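Local coordinates for protein 3',5'-cyclic-nucleotide phosphodiesterase 1 (Saccharomyces cerevisiae, PDB 4OJV) that is a yeast enzyme of the class-II cyclic-nucleotide phosphodiesterase family, with a metallo-hydrolase/oxidoreductase fold that holds two zinc ions, at residues 117-129 and 151-165. Numbering follows the deposited sequence.
Sequences VFQGITDYYITHP and KKKTIWGLPHTIDVL. With ZN (zinc ion), chain D.
Strands 121-125 and 153-157 run parallel, their axes 4.7 Å apart at 20°, and four backbone hydrogen bonds, T154 N to T122 O, Y124 N to T154 O, W156 N to Y124 O and I126 N to W156 O, join them. On the face carrying D123, Y125, T154 and W156, the indole NE1 donates a straight hydrogen bond to D123 OD1 at 2.8 Å, in the ring plane but from above the carboxylate plane; D123 OD2 is taken by T122 and T200. The Y125 ring lies in an offset stack over the five-membered ring of W156, planes 8° apart, while T154 CG2 sits over the rim of the other indole face. These strands are the two arms of a beta-alpha-beta unit whose connecting helix 135-140 packs L137 on Y124, I126 and I155. At the start of the strands, a bend in the last torsion of K153 (chi4 -79°) brings NZ over the F118 face, a cation-pi contact 4.0 Å from the ring centroid; NZ also donates to a water that bridges to Q119 O, and weakly to I121 O. Past the strand ends, H160 NE2 donates to T127 O at 3.2 Å, and P129 CG meets V164 CG1 (3.5 Å), where P129 also packs on L173 and V164 on I174 of the second subunit. H128 sends its ring away from 151-165: NE2 binds a zinc ion, shared with H130, H213 and D244, and ND1 donates to T127 OG1 in the imidazole plane, two bonds that probably hold the ring against rotation.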
# COMPACT_ATOMS: atom_id res chain seq x y z
N VAL A 117 -11.59 -13.82 7.98
CA VAL A 117 -10.38 -13.79 8.81
C VAL A 117 -10.14 -12.37 9.29
O VAL A 117 -9.83 -12.14 10.47
CB VAL A 117 -9.13 -14.32 8.07
CG1 VAL A 117 -7.86 -14.10 8.89
CG2 VAL A 117 -9.29 -15.79 7.72
N PHE A 118 -10.28 -11.41 8.38
CA PHE A 118 -9.95 -10.04 8.71
C PHE A 118 -10.88 -9.41 9.75
O PHE A 118 -10.45 -8.56 10.55
CB PHE A 118 -9.86 -9.21 7.44
CG PHE A 118 -9.30 -7.87 7.67
CD1 PHE A 118 -7.98 -7.71 8.07
CD2 PHE A 118 -10.11 -6.75 7.54
CE1 PHE A 118 -7.45 -6.44 8.31
CE2 PHE A 118 -9.59 -5.48 7.77
CZ PHE A 118 -8.27 -5.33 8.16
N GLN A 119 -12.14 -9.85 9.78
CA GLN A 119 -13.05 -9.35 10.81
C GLN A 119 -12.55 -9.66 12.23
O GLN A 119 -12.88 -8.95 13.17
CB GLN A 119 -14.49 -9.83 10.58
CG GLN A 119 -14.85 -11.23 11.07
CD GLN A 119 -16.35 -11.45 11.16
OE1 GLN A 119 -17.14 -10.49 11.15
NE2 GLN A 119 -16.76 -12.70 11.26
N GLY A 120 -11.74 -10.70 12.37
CA GLY A 120 -11.17 -11.08 13.65
C GLY A 120 -10.06 -10.18 14.16
O GLY A 120 -9.72 -10.24 15.34
N ILE A 121 -9.48 -9.34 13.30
CA ILE A 121 -8.50 -8.38 13.81
C ILE A 121 -9.21 -7.32 14.69
O ILE A 121 -9.87 -6.42 14.16
CB ILE A 121 -7.68 -7.77 12.67
CG1 ILE A 121 -6.77 -8.82 12.03
CG2 ILE A 121 -6.78 -6.66 13.19
CD1 ILE A 121 -7.42 -9.77 11.06
N THR A 122 -9.12 -7.49 16.01
CA THR A 122 -9.87 -6.67 16.99
C THR A 122 -9.15 -5.36 17.33
O THR A 122 -9.78 -4.32 17.57
CB THR A 122 -10.10 -7.44 18.32
OG1 THR A 122 -8.85 -7.83 18.93
CG2 THR A 122 -10.99 -8.67 18.12
N ASP A 123 -7.83 -5.43 17.34
CA ASP A 123 -7.00 -4.40 17.95
C ASP A 123 -5.72 -4.27 17.15
O ASP A 123 -5.07 -5.27 16.83
CB ASP A 123 -6.62 -4.78 19.39
CG ASP A 123 -7.81 -4.86 20.36
OD1 ASP A 123 -8.34 -3.82 20.77
OD2 ASP A 123 -8.14 -5.98 20.76
N TYR A 124 -5.35 -3.03 16.85
CA TYR A 124 -4.04 -2.70 16.29
C TYR A 124 -3.23 -1.96 17.34
O TYR A 124 -3.77 -1.07 18.01
CB TYR A 124 -4.18 -1.76 15.09
CG TYR A 124 -4.83 -2.31 13.85
CD1 TYR A 124 -6.21 -2.42 13.75
CD2 TYR A 124 -4.06 -2.66 12.74
CE1 TYR A 124 -6.81 -2.89 12.59
CE2 TYR A 124 -4.65 -3.13 11.58
CZ TYR A 124 -6.02 -3.24 11.51
OH TYR A 124 -6.64 -3.67 10.36
N TYR A 125 -1.95 -2.29 17.44
CA TYR A 125 -1.00 -1.53 18.26
C TYR A 125 -0.02 -0.89 17.30
O TYR A 125 0.82 -1.57 16.71
CB TYR A 125 -0.32 -2.47 19.28
CG TYR A 125 -1.32 -2.98 20.30
CD1 TYR A 125 -2.05 -4.14 20.05
CD2 TYR A 125 -1.58 -2.26 21.47
CE1 TYR A 125 -2.99 -4.59 20.97
CE2 TYR A 125 -2.52 -2.70 22.38
CZ TYR A 125 -3.22 -3.86 22.12
OH TYR A 125 -4.16 -4.32 23.02
N ILE A 126 -0.16 0.41 17.12
CA ILE A 126 0.61 1.13 16.10
C ILE A 126 1.83 1.76 16.75
O ILE A 126 1.74 2.35 17.83
CB ILE A 126 -0.28 2.20 15.40
CG1 ILE A 126 -1.54 1.56 14.80
CG2 ILE A 126 0.52 2.97 14.35
CD1 ILE A 126 -1.29 0.49 13.75
N THR A 127 2.98 1.60 16.09
CA THR A 127 4.24 2.08 16.67
C THR A 127 4.50 3.56 16.38
O THR A 127 5.03 4.29 17.21
CB THR A 127 5.44 1.24 16.19
OG1 THR A 127 5.61 1.40 14.77
CG2 THR A 127 5.26 -0.24 16.57
N HIS A 128 4.15 3.97 15.17
CA HIS A 128 4.27 5.37 14.75
C HIS A 128 3.45 5.55 13.51
O HIS A 128 3.13 4.57 12.84
CB HIS A 128 5.73 5.81 14.59
CG HIS A 128 6.48 5.18 13.43
ND1 HIS A 128 6.72 3.84 13.32
CD2 HIS A 128 7.09 5.77 12.33
CE1 HIS A 128 7.46 3.61 12.21
NE2 HIS A 128 7.70 4.79 11.60
N PRO A 129 3.07 6.80 13.18
CA PRO A 129 2.09 7.02 12.13
C PRO A 129 2.67 7.27 10.74
O PRO A 129 1.95 7.70 9.84
CB PRO A 129 1.34 8.25 12.64
CG PRO A 129 2.42 9.05 13.30
CD PRO A 129 3.30 8.03 13.97
N LYS A 151 -18.28 -6.71 14.25
CA LYS A 151 -17.07 -6.74 15.06
C LYS A 151 -16.36 -5.39 14.92
O LYS A 151 -16.10 -4.93 13.80
CB LYS A 151 -16.14 -7.87 14.61
CG LYS A 151 -16.69 -9.28 14.84
CD LYS A 151 -15.60 -10.31 14.58
CE LYS A 151 -16.10 -11.73 14.74
NZ LYS A 151 -15.09 -12.71 14.24
N LYS A 152 -16.07 -4.75 16.05
CA LYS A 152 -15.49 -3.41 16.08
C LYS A 152 -13.98 -3.46 16.22
O LYS A 152 -13.45 -4.39 16.84
CB LYS A 152 -16.09 -2.59 17.22
CG LYS A 152 -17.60 -2.45 17.16
CD LYS A 152 -18.10 -1.42 18.17
CE LYS A 152 -19.60 -1.22 18.03
NZ LYS A 152 -20.09 -0.09 18.88
N LYS A 153 -13.30 -2.46 15.66
CA LYS A 153 -11.84 -2.38 15.74
C LYS A 153 -11.35 -1.17 16.54
O LYS A 153 -11.93 -0.09 16.48
CB LYS A 153 -11.22 -2.32 14.34
CG LYS A 153 -11.49 -3.52 13.44
CD LYS A 153 -10.52 -3.49 12.26
CE LYS A 153 -11.05 -4.20 11.02
NZ LYS A 153 -10.92 -5.68 11.11
N THR A 154 -10.28 -1.39 17.28
CA THR A 154 -9.65 -0.35 18.08
C THR A 154 -8.19 -0.20 17.66
O THR A 154 -7.47 -1.20 17.49
CB THR A 154 -9.73 -0.65 19.59
OG1 THR A 154 -11.11 -0.82 19.96
CG2 THR A 154 -9.14 0.48 20.41
N ILE A 155 -7.77 1.04 17.47
CA ILE A 155 -6.39 1.39 17.13
C ILE A 155 -5.78 2.00 18.39
O ILE A 155 -6.27 3.03 18.88
CB ILE A 155 -6.34 2.43 15.99
CG1 ILE A 155 -7.04 1.92 14.72
CG2 ILE A 155 -4.90 2.81 15.70
CD1 ILE A 155 -7.39 3.02 13.74
N TRP A 156 -4.75 1.34 18.92
CA TRP A 156 -4.05 1.77 20.12
C TRP A 156 -2.71 2.35 19.78
O TRP A 156 -2.04 1.90 18.84
CB TRP A 156 -3.80 0.59 21.04
CG TRP A 156 -5.02 -0.17 21.47
CD1 TRP A 156 -5.63 -1.24 20.83
CD2 TRP A 156 -5.78 0.02 22.70
NE1 TRP A 156 -6.69 -1.70 21.56
CE2 TRP A 156 -6.83 -0.99 22.69
CE3 TRP A 156 -5.69 0.90 23.77
CZ2 TRP A 156 -7.76 -1.09 23.72
CZ3 TRP A 156 -6.62 0.79 24.81
CH2 TRP A 156 -7.64 -0.18 24.78
N GLY A 157 -2.26 3.31 20.58
CA GLY A 157 -0.93 3.86 20.42
C GLY A 157 -0.61 4.84 21.53
O GLY A 157 -1.50 5.24 22.29
N LEU A 158 0.65 5.23 21.61
CA LEU A 158 1.03 6.35 22.44
C LEU A 158 0.48 7.64 21.81
O LEU A 158 0.12 7.65 20.63
CB LEU A 158 2.56 6.40 22.57
CG LEU A 158 3.23 5.25 23.34
CD1 LEU A 158 4.74 5.45 23.35
CD2 LEU A 158 2.68 5.10 24.76
N PRO A 159 0.42 8.74 22.58
CA PRO A 159 -0.12 9.99 22.02
C PRO A 159 0.55 10.48 20.73
O PRO A 159 -0.14 11.01 19.86
CB PRO A 159 0.07 10.99 23.16
CG PRO A 159 -0.01 10.15 24.39
CD PRO A 159 0.68 8.86 24.03
N HIS A 160 1.86 10.30 20.58
CA HIS A 160 2.54 10.78 19.36
C HIS A 160 2.00 10.12 18.11
O HIS A 160 2.11 10.66 17.01
CB HIS A 160 4.06 10.61 19.45
CG HIS A 160 4.53 9.18 19.28
ND1 HIS A 160 4.80 8.37 20.32
CD2 HIS A 160 4.77 8.43 18.13
CE1 HIS A 160 5.20 7.17 19.86
NE2 HIS A 160 5.17 7.21 18.52
N THR A 161 1.41 8.95 18.28
CA THR A 161 0.76 8.23 17.19
C THR A 161 -0.71 8.61 17.08
O THR A 161 -1.17 9.01 16.01
CB THR A 161 0.91 6.72 17.39
OG1 THR A 161 2.29 6.37 17.32
CG2 THR A 161 0.13 5.94 16.35
N ILE A 162 -1.45 8.50 18.18
CA ILE A 162 -2.89 8.68 18.13
C ILE A 162 -3.29 10.09 17.70
O ILE A 162 -4.19 10.27 16.88
CB ILE A 162 -3.56 8.28 19.46
CG1 ILE A 162 -3.36 6.77 19.72
CG2 ILE A 162 -5.03 8.68 19.48
CD1 ILE A 162 -4.00 5.85 18.70
N ASP A 163 -2.59 11.09 18.23
CA ASP A 163 -2.91 12.48 17.90
C ASP A 163 -2.72 12.74 16.41
O ASP A 163 -3.50 13.45 15.78
CB ASP A 163 -2.05 13.45 18.73
CG ASP A 163 -2.39 13.41 20.22
OD1 ASP A 163 -3.44 12.87 20.61
OD2 ASP A 163 -1.57 13.94 21.01
N VAL A 164 -1.68 12.14 15.83
CA VAL A 164 -1.41 12.29 14.41
C VAL A 164 -2.47 11.58 13.57
O VAL A 164 -2.92 12.12 12.56
CB VAL A 164 0.01 11.80 14.07
CG1 VAL A 164 0.23 11.72 12.56
CG2 VAL A 164 1.03 12.73 14.70
N LEU A 165 -2.88 10.38 13.97
CA LEU A 165 -3.92 9.68 13.23
C LEU A 165 -5.23 10.49 13.22
O LEU A 165 -5.92 10.58 12.19
CB LEU A 165 -4.15 8.27 13.78
CG LEU A 165 -2.97 7.31 13.64
CD1 LEU A 165 -3.34 5.95 14.21
CD2 LEU A 165 -2.47 7.18 12.21
ZN ZN D . 9.15 5.26 10.05
O HOH W 1 -13.05 -6.33 12.97
O HOH W 2 -17.73 -7.59 11.38
O HOH W 3 -12.00 -3.43 19.20
O HOH W 4 2.47 4.49 19.44
O HOH W 5 8.38 4.25 8.63